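Local coordinates for SusD superfamily protein (Bacteroides thetaiotaomicron VPI-5482, PDB 3HDX) that probably binds polysaccharide at the outer membrane, as a SusD-family protein of a carbohydrate-utilising gut bacterium, at residues A[135-138]-A[144-147]; A[283-288]-A[324-329]; A[302-305]-A[311-314]. All coordinates share one frame; numbering follows the deposited sequence. Where two conformers were deposited one is given.

Contact 1 (A[135-138]-A[144-147]); sequences VTYS and FPSM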
ATOM      1  N   VAL A 135      15.416 -13.735  -6.126  1.00 12.54           N
ATOM      2  CA  VAL A 135      16.641 -13.251  -6.752  1.00 12.47           C
ATOM      3  C   VAL A 135      17.303 -12.230  -5.800  1.00 12.18           C
ATOM      4  O   VAL A 135      16.718 -11.187  -5.485  1.00 13.75           O
ATOM      5  CB  VAL A 135      16.344 -12.645  -8.136  1.00 12.50           C
ATOM      6  CG1 VAL A 135      17.667 -12.146  -8.789  1.00 15.94           C
ATOM      7  CG2 VAL A 135      15.592 -13.667  -9.039  1.00 14.84           C
ATOM      8  N   THR A 136      18.543 -12.488  -5.399  1.00 12.47           N
ATOM      9  CA  THR A 136      19.251 -11.661  -4.402  1.00 11.59           C
ATOM     10  C   THR A 136      20.495 -10.941  -4.964  1.00 11.56           C
ATOM     11  O   THR A 136      21.325 -10.404  -4.198  1.00 13.80           O
ATOM     12  CB  THR A 136      19.688 -12.599  -3.222  1.00 12.79           C
ATOM     13  OG1 THR A 136      20.583 -13.589  -3.747  1.00 14.55           O
ATOM     14  CG2 THR A 136      18.470 -13.286  -2.580  1.00 14.05           C
ATOM     15  N   TYR A 137      20.630 -10.983  -6.288  1.00 13.32           N
ATOM     16  CA  TYR A 137      21.799 -10.444  -6.990  1.00 13.29           C
ATOM     17  C   TYR A 137      21.380  -9.844  -8.323  1.00 13.31           C
ATOM     18  O   TYR A 137      20.320 -10.216  -8.862  1.00 13.36           O
ATOM     19  CB  TYR A 137      22.797 -11.580  -7.193  1.00 13.89           C
ATOM     20  CG  TYR A 137      22.242 -12.783  -7.950  1.00 14.47           C
ATOM     21  CD1 TYR A 137      21.552 -13.786  -7.283  1.00 14.24           C
ATOM     22  CD2 TYR A 137      22.386 -12.891  -9.350  1.00 14.93           C
ATOM     23  CE1 TYR A 137      20.994 -14.836  -7.960  1.00 13.36           C
ATOM     24  CE2 TYR A 137      21.866 -13.974 -10.028  1.00 15.03           C
ATOM     25  CZ  TYR A 137      21.188 -14.945  -9.342  1.00 14.54           C
ATOM     26  OH  TYR A 137      20.668 -16.023  -9.993  1.00 16.16           O
ATOM     27  N   SER A 138      22.223  -8.979  -8.886  1.00 15.39           N
ATOM     28  CA  SER A 138      21.855  -8.355 -10.156  1.00 17.18           C
ATOM     29  C   SER A 138      22.065  -9.294 -11.347  1.00 16.43           C
ATOM     30  O   SER A 138      22.874 -10.240 -11.303  1.00 16.38           O
ATOM     31  CB  SER A 138      22.606  -7.061 -10.396  1.00 19.60           C
ATOM     32  OG  SER A 138      23.956  -7.318 -10.657  1.00 22.25           O
ATOM     33  N   PHE A 144      16.679 -13.494 -17.297  1.00 21.64           N
ATOM     34  CA  PHE A 144      16.166 -13.692 -15.942  1.00 19.34           C
ATOM     35  C   PHE A 144      16.782 -14.982 -15.415  1.00 18.37           C
ATOM     36  O   PHE A 144      16.906 -15.969 -16.176  1.00 18.43           O
ATOM     37  CB  PHE A 144      14.646 -13.764 -15.939  1.00 18.87           C
ATOM     38  CG  PHE A 144      14.072 -13.735 -14.568  1.00 18.13           C
ATOM     39  CD1 PHE A 144      14.007 -12.534 -13.885  1.00 19.86           C
ATOM     40  CD2 PHE A 144      13.640 -14.918 -13.948  1.00 18.42           C
ATOM     41  CE1 PHE A 144      13.511 -12.493 -12.551  1.00 18.74           C
ATOM     42  CE2 PHE A 144      13.116 -14.900 -12.638  1.00 18.83           C
ATOM     43  CZ  PHE A 144      13.050 -13.674 -11.936  1.00 19.03           C
ATOM     44  N   PRO A 145      17.200 -15.008 -14.118  1.00 17.34           N
ATOM     45  CA  PRO A 145      17.800 -16.250 -13.612  1.00 17.22           C
ATOM     46  C   PRO A 145      16.923 -17.488 -13.796  1.00 16.16           C
ATOM     47  O   PRO A 145      15.705 -17.404 -13.593  1.00 16.83           O
ATOM     48  CB  PRO A 145      18.003 -15.955 -12.108  1.00 17.04           C
ATOM     49  CG  PRO A 145      18.208 -14.445 -12.086  1.00 17.44           C
ATOM     50  CD  PRO A 145      17.252 -13.924 -13.114  1.00 17.01           C
ATOM     51  N   SER A 146      17.558 -18.613 -14.168  1.00 17.74           N
ATOM     52  CA  SER A 146      16.853 -19.884 -14.364  0.50 17.97           C
ATOM     53  C   SER A 146      16.693 -20.555 -13.007  1.00 18.12           C
ATOM     54  O   SER A 146      17.619 -21.209 -12.471  1.00 18.55           O
ATOM     55  CB  SER A 146      17.576 -20.812 -15.328  0.50 18.81           C
ATOM     56  OG  SER A 146      16.843 -22.008 -15.467  0.50 17.82           O
HETATM   57  N   MSE A 147      15.501 -20.377 -12.433  1.00 16.18           N
HETATM   58  CA  MSE A 147      15.178 -20.897 -11.113  1.00 15.53           C
HETATM   59  C   MSE A 147      13.664 -20.967 -10.960  1.00 15.61           C
HETATM   60  O   MSE A 147      12.944 -20.228 -11.651  1.00 16.81           O
HETATM   61  CB  MSE A 147      15.796 -19.968 -10.028  1.00 15.78           C
HETATM   62  CG  MSE A 147      15.198 -18.566  -9.984  1.00 15.96           C
HETATM   63 SE   MSE A 147      15.742 -17.504  -8.484  0.75 12.43          SE
HETATM   64  CE  MSE A 147      15.138 -18.643  -7.101  1.00 17.93           C
TER
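The Phe144 ring meets Val135 obliquely through its far corner, CZ lying 3.9 Å from Val135 CG2, while CD of the adjoining Pro145 sits 3.5 Å above one face of the same ring, displaced toward the rim. The rings of Tyr79 and Tyr139 form edge-to-face pairs with Phe144. The Tyr137 ring has Thr136 OG1 in its plane at one edge, and Pro145 CG approaches it obliquely, 4.1 Å from CZ. Farther out the phenol oxygen slides past the pyrrolidine, Tyr137 OH lying 3.4 Å from Pro145 CB. Both segments belong to the irregular connection between helices 104-129 and 152-169, within the part of this SusD homologue that matches the starch-binding, outer-membrane-associating family of the TPR clan; no hydrogen bond joins the two segments, which meet through side chains alone. Val135 divides its two branches between partners. With chi1 at -180°, Val135 CG1 lies opposite its own N and reaches Pro145 CG at 4.1 Å; CG2, on the other arm, reaches both Phe144 and the selenium of Met147, a selenomethionine, with Val135 CG2 to Met147 SE at 3.9 Å. Tyr122 OH of helix 104-129 bonds to Val135 O.

Contact 2 (A[283-288]-A[324-329]); sequences YPLVQK and YVQNLN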
ATOM      1  N   TYR A 283     -17.772  13.728 -14.170  1.00 18.05           N
ATOM      2  CA  TYR A 283     -18.356  15.062 -14.098  1.00 19.23           C
ATOM      3  C   TYR A 283     -19.071  15.272 -12.753  1.00 19.16           C
ATOM      4  O   TYR A 283     -19.790  14.377 -12.325  1.00 20.55           O
ATOM      5  CB  TYR A 283     -19.324  15.240 -15.284  1.00 19.16           C
ATOM      6  CG  TYR A 283     -19.832  16.639 -15.362  1.00 21.22           C
ATOM      7  CD1 TYR A 283     -19.071  17.617 -15.979  1.00 23.14           C
ATOM      8  CD2 TYR A 283     -21.027  17.015 -14.722  1.00 22.06           C
ATOM      9  CE1 TYR A 283     -19.493  18.954 -15.987  1.00 23.73           C
ATOM     10  CE2 TYR A 283     -21.463  18.362 -14.725  1.00 23.97           C
ATOM     11  CZ  TYR A 283     -20.692  19.313 -15.373  1.00 23.85           C
ATOM     12  OH  TYR A 283     -21.099  20.643 -15.370  1.00 25.97           O
ATOM     13  N   PRO A 284     -18.926  16.451 -12.113  1.00 21.71           N
ATOM     14  CA  PRO A 284     -18.238  17.664 -12.545  1.00 21.13           C
ATOM     15  C   PRO A 284     -16.759  17.793 -12.228  1.00 21.02           C
ATOM     16  O   PRO A 284     -16.168  18.814 -12.601  1.00 20.53           O
ATOM     17  CB  PRO A 284     -19.028  18.743 -11.790  1.00 23.18           C
ATOM     18  CG  PRO A 284     -19.308  18.138 -10.541  1.00 23.65           C
ATOM     19  CD  PRO A 284     -19.671  16.720 -10.867  1.00 23.20           C
ATOM     20  N   LEU A 285     -16.139  16.773 -11.608  1.00 19.73           N
ATOM     21  CA  LEU A 285     -14.744  16.872 -11.209  1.00 20.73           C
ATOM     22  C   LEU A 285     -13.798  16.849 -12.411  1.00 20.97           C
ATOM     23  O   LEU A 285     -12.765  17.501 -12.384  1.00 23.03           O
ATOM     24  CB  LEU A 285     -14.360  15.784 -10.178  1.00 21.77           C
ATOM     25  CG  LEU A 285     -15.068  15.867  -8.822  1.00 23.72           C
ATOM     26  CD1 LEU A 285     -16.390  15.050  -8.788  1.00 25.85           C
ATOM     27  CD2 LEU A 285     -14.216  15.367  -7.702  1.00 25.29           C
ATOM     28  N   VAL A 286     -14.176  16.061 -13.425  1.00 19.34           N
ATOM     29  CA  VAL A 286     -13.481  15.954 -14.694  1.00 20.19           C
ATOM     30  C   VAL A 286     -14.538  15.894 -15.822  1.00 20.89           C
ATOM     31  O   VAL A 286     -15.724  15.678 -15.552  1.00 20.59           O
ATOM     32  CB  VAL A 286     -12.570  14.700 -14.721  1.00 20.33           C
ATOM     33  CG1 VAL A 286     -11.451  14.805 -13.662  1.00 21.52           C
ATOM     34  CG2 VAL A 286     -13.382  13.404 -14.615  1.00 20.75           C
ATOM     35  N   GLN A 287     -14.123  16.068 -17.065  0.50 22.99           N
ATOM     36  CA  GLN A 287     -15.081  16.068 -18.183  0.50 24.45           C
ATOM     37  C   GLN A 287     -15.576  14.666 -18.661  0.50 26.15           C
ATOM     38  O   GLN A 287     -16.278  14.586 -19.656  0.50 28.13           O
ATOM     39  CB  GLN A 287     -14.560  16.966 -19.315  0.50 24.90           C
ATOM     40  CG  GLN A 287     -14.468  18.477 -18.943  0.50 25.91           C
ATOM     41  CD  GLN A 287     -15.808  19.119 -18.548  0.50 26.99           C
ATOM     42  OE1 GLN A 287     -16.699  19.307 -19.380  0.50 29.68           O
ATOM     43  NE2 GLN A 287     -15.939  19.471 -17.281  0.50 26.98           N
ATOM     44  N   LYS A 288     -15.171  13.576 -17.999  1.00 27.59           N
ATOM     45  CA  LYS A 288     -15.718  12.225 -18.231  1.00 28.13           C
ATOM     46  C   LYS A 288     -17.167  12.101 -17.706  1.00 26.38           C
ATOM     47  O   LYS A 288     -17.442  12.446 -16.556  1.00 26.29           O
ATOM     48  CB  LYS A 288     -14.755  11.238 -17.555  1.00 29.77           C
ATOM     49  CG  LYS A 288     -14.956   9.822 -17.878  1.00 30.92           C
ATOM     50  CD  LYS A 288     -13.836   9.005 -17.256  1.00 32.02           C
ATOM     51  CE  LYS A 288     -13.901   7.590 -17.695  1.00 32.40           C
ATOM     52  NZ  LYS A 288     -15.162   6.980 -17.287  1.00 33.63           N
ATOM     53  N   TYR A 324     -16.493  11.619   1.205  1.00 12.40           N
ATOM     54  CA  TYR A 324     -16.069  10.549   0.287  1.00 12.00           C
ATOM     55  C   TYR A 324     -16.740  10.520  -1.066  1.00 12.65           C
ATOM     56  O   TYR A 324     -16.158   9.975  -2.004  1.00 14.04           O
ATOM     57  CB  TYR A 324     -16.302   9.187   0.930  1.00 12.00           C
ATOM     58  CG  TYR A 324     -15.187   8.633   1.810  1.00 12.34           C
ATOM     59  CD1 TYR A 324     -14.179   9.432   2.365  1.00 13.05           C
ATOM     60  CD2 TYR A 324     -15.186   7.268   2.103  1.00 12.36           C
ATOM     61  CE1 TYR A 324     -13.185   8.879   3.153  1.00 11.60           C
ATOM     62  CE2 TYR A 324     -14.219   6.715   2.893  1.00 11.84           C
ATOM     63  CZ  TYR A 324     -13.217   7.515   3.424  1.00 12.37           C
ATOM     64  OH  TYR A 324     -12.205   7.018   4.192  1.00 13.10           O
ATOM     65  N   VAL A 325     -17.971  11.038  -1.157  1.00 13.19           N
ATOM     66  CA  VAL A 325     -18.797  10.843  -2.338  1.00 13.89           C
ATOM     67  C   VAL A 325     -19.524  12.130  -2.761  1.00 14.03           C
ATOM     68  O   VAL A 325     -20.067  12.855  -1.935  1.00 15.78           O
ATOM     69  CB  VAL A 325     -19.846   9.730  -2.042  1.00 13.87           C
ATOM     70  CG1 VAL A 325     -20.719   9.464  -3.249  1.00 15.88           C
ATOM     71  CG2 VAL A 325     -19.153   8.430  -1.586  1.00 15.82           C
ATOM     72  N   GLN A 326     -19.578  12.356  -4.058  1.00 13.83           N
ATOM     73  CA  GLN A 326     -20.303  13.478  -4.660  1.00 15.30           C
ATOM     74  C   GLN A 326     -21.386  12.950  -5.597  1.00 16.52           C
ATOM     75  O   GLN A 326     -21.445  11.755  -5.913  1.00 14.84           O
ATOM     76  CB  GLN A 326     -19.347  14.398  -5.407  1.00 17.03           C
ATOM     77  CG  GLN A 326     -18.536  15.292  -4.480  1.00 17.37           C
ATOM     78  CD  GLN A 326     -17.600  16.201  -5.207  1.00 19.09           C
ATOM     79  OE1 GLN A 326     -17.853  16.601  -6.359  1.00 22.76           O
ATOM     80  NE2 GLN A 326     -16.557  16.619  -4.519  1.00 19.54           N
ATOM     81  N   ASN A 327     -22.270  13.859  -6.029  1.00 17.39           N
ATOM     82  CA  ASN A 327     -23.353  13.503  -6.944  1.00 18.61           C
ATOM     83  C   ASN A 327     -24.311  12.491  -6.342  1.00 18.34           C
ATOM     84  O   ASN A 327     -24.794  11.563  -7.035  1.00 18.83           O
ATOM     85  CB  ASN A 327     -22.839  13.019  -8.307  1.00 18.89           C
ATOM     86  CG  ASN A 327     -21.976  14.007  -9.005  1.00 20.06           C
ATOM     87  OD1 ASN A 327     -21.847  15.160  -8.603  1.00 22.88           O
ATOM     88  ND2 ASN A 327     -21.413  13.570 -10.125  1.00 19.99           N
ATOM     89  N   LEU A 328     -24.627  12.683  -5.055  1.00 19.65           N
ATOM     90  CA  LEU A 328     -25.556  11.758  -4.362  1.00 20.22           C
ATOM     91  C   LEU A 328     -27.005  11.792  -4.895  1.00 23.80           C
ATOM     92  O   LEU A 328     -27.787  10.890  -4.614  1.00 25.35           O
ATOM     93  CB  LEU A 328     -25.478  11.957  -2.854  1.00 19.99           C
ATOM     94  CG  LEU A 328     -24.153  11.435  -2.235  1.00 18.83           C
ATOM     95  CD1 LEU A 328     -23.860  12.077  -0.842  1.00 19.43           C
ATOM     96  CD2 LEU A 328     -24.185   9.911  -2.175  1.00 19.41           C
ATOM     97  N   ASN A 329     -27.321  12.824  -5.673  1.00 25.13           N
ATOM     98  CA  ASN A 329     -28.602  12.935  -6.393  1.00 26.69           C
ATOM     99  C   ASN A 329     -28.661  12.048  -7.647  1.00 27.48           C
ATOM    100  O   ASN A 329     -29.771  11.815  -8.163  1.00 28.64           O
ATOM    101  CB  ASN A 329     -28.864  14.394  -6.816  1.00 26.72           C
ATOM    102  CG  ASN A 329     -27.748  14.978  -7.702  1.00 27.22           C
ATOM    103  OD1 ASN A 329     -26.548  14.811  -7.426  1.00 27.82           O
ATOM    104  ND2 ASN A 329     -28.143  15.685  -8.768  1.00 29.23           N
TER
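Asn327 ND2 donates a hydrogen bond to the backbone oxygen of Tyr283, N to O 2.9 Å, and this is the tight point of the contact. The carbonyl receives it in its own plane, on a lone pair, with a C=O...N angle of 144°. Tyr283 O also lies almost in the Asn327 amide plane, although the bond bends at the hydrogen to 145°. With its CG anti to the carbonyl carbon (chi1 -58°), Asn327 brings its amide against the turn around the cis peptide between Tyr283 and Pro284. The other amide atom closes on the proline ring, Asn327 OD1 lying 3.5 Å from Pro284 CD. On the Leu285 side, the extended Gln326 chain comes from the opposite direction and places OE1 3.2 Å from Leu285 CD1, a close approach of a polar atom to a methyl. Its NE2 is more distant, 4.1 Å from Leu285 CD2. Val334, on the strand antiparallel to 325-326, touches both Leu285 and Asn327 and so joins this packed part.

The outer side is looser: the CB of exposed Tyr283 points away from 324-329, and its ring has Pro284 CB of its own segment over one face. With a single hydrogen bond, the contact is directional at Asn327 but otherwise depends on amides lying against aliphatic carbon; the Asn327-Tyr283 bond is the one directional link between this surface loop and the end of the short strand.

Contact 3 (A[302-305]-A[311-314]); sequences SIFT and RFGI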
ATOM      1  N   SER A 302     -24.962   0.298   3.400  1.00 17.34           N
ATOM      2  CA  SER A 302     -24.663  -0.959   4.095  0.50 18.13           C
ATOM      3  C   SER A 302     -23.371  -0.814   4.916  1.00 18.19           C
ATOM      4  O   SER A 302     -23.271  -1.300   6.040  1.00 18.61           O
ATOM      5  CB  SER A 302     -24.495  -2.113   3.081  0.50 18.62           C
ATOM      6  OG  SER A 302     -25.708  -2.397   2.411  0.50 19.88           O
ATOM      7  N   ILE A 303     -22.383  -0.134   4.336  1.00 16.70           N
ATOM      8  CA  ILE A 303     -21.040   0.014   4.928  1.00 16.62           C
ATOM      9  C   ILE A 303     -20.963   1.075   6.001  1.00 15.90           C
ATOM     10  O   ILE A 303     -20.340   0.848   7.040  1.00 16.38           O
ATOM     11  CB  ILE A 303     -19.998   0.321   3.820  1.00 16.57           C
ATOM     12  CG1 ILE A 303     -19.905  -0.899   2.867  1.00 17.23           C
ATOM     13  CG2 ILE A 303     -18.625   0.612   4.454  1.00 17.26           C
ATOM     14  CD1 ILE A 303     -19.142  -0.658   1.584  1.00 16.08           C
ATOM     15  N   PHE A 304     -21.576   2.235   5.718  1.00 14.66           N
ATOM     16  CA  PHE A 304     -21.615   3.361   6.651  1.00 14.64           C
ATOM     17  C   PHE A 304     -22.973   3.292   7.314  1.00 17.49           C
ATOM     18  O   PHE A 304     -23.990   3.576   6.676  1.00 19.63           O
ATOM     19  CB  PHE A 304     -21.408   4.670   5.901  1.00 14.58           C
ATOM     20  CG  PHE A 304     -20.062   4.782   5.266  1.00 13.94           C
ATOM     21  CD1 PHE A 304     -18.971   5.251   6.010  1.00 15.49           C
ATOM     22  CD2 PHE A 304     -19.862   4.447   3.922  1.00 13.93           C
ATOM     23  CE1 PHE A 304     -17.734   5.379   5.455  1.00 15.65           C
ATOM     24  CE2 PHE A 304     -18.597   4.539   3.361  1.00 14.15           C
ATOM     25  CZ  PHE A 304     -17.524   5.050   4.129  1.00 15.31           C
ATOM     26  N   THR A 305     -22.950   2.925   8.600  1.00 18.76           N
ATOM     27  CA  THR A 305     -24.155   2.621   9.361  1.00 20.13           C
ATOM     28  C   THR A 305     -24.619   3.746  10.268  1.00 18.95           C
ATOM     29  O   THR A 305     -25.684   3.628  10.868  1.00 21.70           O
ATOM     30  CB  THR A 305     -23.920   1.367  10.237  1.00 21.26           C
ATOM     31  OG1 THR A 305     -22.848   1.598  11.189  1.00 24.35           O
ATOM     32  CG2 THR A 305     -23.503   0.150   9.325  1.00 22.50           C
ATOM     33  N   ARG A 311     -16.900  10.495   7.110  1.00 13.00           N
ATOM     34  CA  ARG A 311     -16.549  10.072   5.752  1.00 13.02           C
ATOM     35  C   ARG A 311     -17.771  10.042   4.820  1.00 12.42           C
ATOM     36  O   ARG A 311     -17.623  10.278   3.621  1.00 13.14           O
ATOM     37  CB  ARG A 311     -15.898   8.682   5.808  1.00 13.19           C
ATOM     38  CG  ARG A 311     -14.551   8.679   6.598  1.00 13.68           C
ATOM     39  CD  ARG A 311     -14.111   7.353   7.113  1.00 13.47           C
ATOM     40  NE  ARG A 311     -14.995   6.838   8.179  1.00 12.70           N
ATOM     41  CZ  ARG A 311     -14.628   5.999   9.163  1.00 12.05           C
ATOM     42  NH1 ARG A 311     -13.368   5.599   9.313  1.00 11.75           N
ATOM     43  NH2 ARG A 311     -15.531   5.559  10.022  1.00 12.35           N
ATOM     44  N   PHE A 312     -18.953   9.774   5.383  1.00 13.06           N
ATOM     45  CA  PHE A 312     -20.191   9.693   4.620  1.00 14.10           C
ATOM     46  C   PHE A 312     -21.346  10.181   5.476  1.00 14.29           C
ATOM     47  O   PHE A 312     -22.149   9.434   5.985  1.00 16.69           O
ATOM     48  CB  PHE A 312     -20.442   8.284   4.075  1.00 15.05           C
ATOM     49  CG  PHE A 312     -21.623   8.211   3.193  1.00 15.71           C
ATOM     50  CD1 PHE A 312     -21.668   8.988   2.036  1.00 17.26           C
ATOM     51  CD2 PHE A 312     -22.723   7.427   3.538  1.00 16.44           C
ATOM     52  CE1 PHE A 312     -22.790   8.941   1.240  1.00 18.06           C
ATOM     53  CE2 PHE A 312     -23.848   7.387   2.751  1.00 16.80           C
ATOM     54  CZ  PHE A 312     -23.887   8.154   1.599  1.00 18.84           C
ATOM     55  N   GLY A 313     -21.391  11.484   5.623  1.00 14.24           N
ATOM     56  CA  GLY A 313     -22.370  12.112   6.483  1.00 16.02           C
ATOM     57  C   GLY A 313     -22.507  13.567   6.124  1.00 14.59           C
ATOM     58  O   GLY A 313     -23.137  13.894   5.107  1.00 14.97           O
ATOM     59  N   ILE A 314     -21.855  14.428   6.899  1.00 14.51           N
ATOM     60  CA  ILE A 314     -21.922  15.865   6.674  1.00 15.16           C
ATOM     61  C   ILE A 314     -21.464  16.242   5.239  1.00 15.10           C
ATOM     62  O   ILE A 314     -20.545  15.633   4.657  1.00 14.61           O
ATOM     63  CB  ILE A 314     -21.049  16.612   7.735  1.00 16.64           C
ATOM     64  CG1 ILE A 314     -21.354  18.104   7.819  1.00 18.76           C
ATOM     65  CG2 ILE A 314     -19.551  16.377   7.502  1.00 16.59           C
ATOM     66  CD1 ILE A 314     -22.723  18.386   8.446  1.00 20.39           C
TER
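Phe304 and Phe312 meet through a CH-pi contact. Phe312 CB stands over one face of the Phe304 ring, 3.8 Å from its centroid and only 14° off the ring normal, and its closest ring atom is Phe304 CG at 3.7 Å. On the opposite face lies Ile303 CG2, offset toward the rim, so aliphatic carbon holds the ring from both sides. The two aromatic rings themselves form an oblique pair, neither stacked nor edge-to-face: their centroids are 5.6 Å apart and the planes are inclined at 49°. Because CG of Phe312 is anti to the backbone N (chi1 -175°), its ring swings past the beta carbon of Phe304, and Phe312 CD2 comes to 3.9 Å from Phe304 CB, which lies at the edge near the Phe312 ring plane.

The remaining packing is to an arginine. Arg311 crosses Phe304 at about a right angle, with Arg311 CB 3.8 Å from Phe304 CE1. Its guanidinium approaches the ring obliquely.

Charge is dealt with beyond the two segments. The buried Arg311 sends NH1 to salt bridges with Glu419 and Glu423, and NE to Asp309; these carboxylates probably balance its buried charge and orient it.

Phe304 is the first residue to leave helical geometry after helix 297-303, and its side chain touches Arg422 of helix 409-423, while Ile303 packs on Arg421. Phe312 adds an edge-to-face pair with Phe301, so the returning loop packs against the end of helix 297-303, reaches helix 409-423 through the Arg311 salt bridges, and leads toward strand 325-326.

Contact 3 is the buried one, whereas contacts 1 and 2 lie at the surface. Contacts 2 and 3 are neighbours, their centres about 17 Å apart: Tyr324 N lies 3.0 Å from Arg311 O, a probable hydrogen bond, and Tyr324 CD2 packs 3.8 Å from Phe304 CZ. In sequence, contact 3 falls between the two halves of contact 2. Contact 1 stands alone across the chain's centre, with nearest atoms about 34 Å from contact 2 and about 37 Å from contact 3. It and contact 3 are short loop-back closures made by apolar contacts, contact 3 adding a buried arginine; contact 2 joins more distant parts of the chain and alone carries a hydrogen bond between its segments.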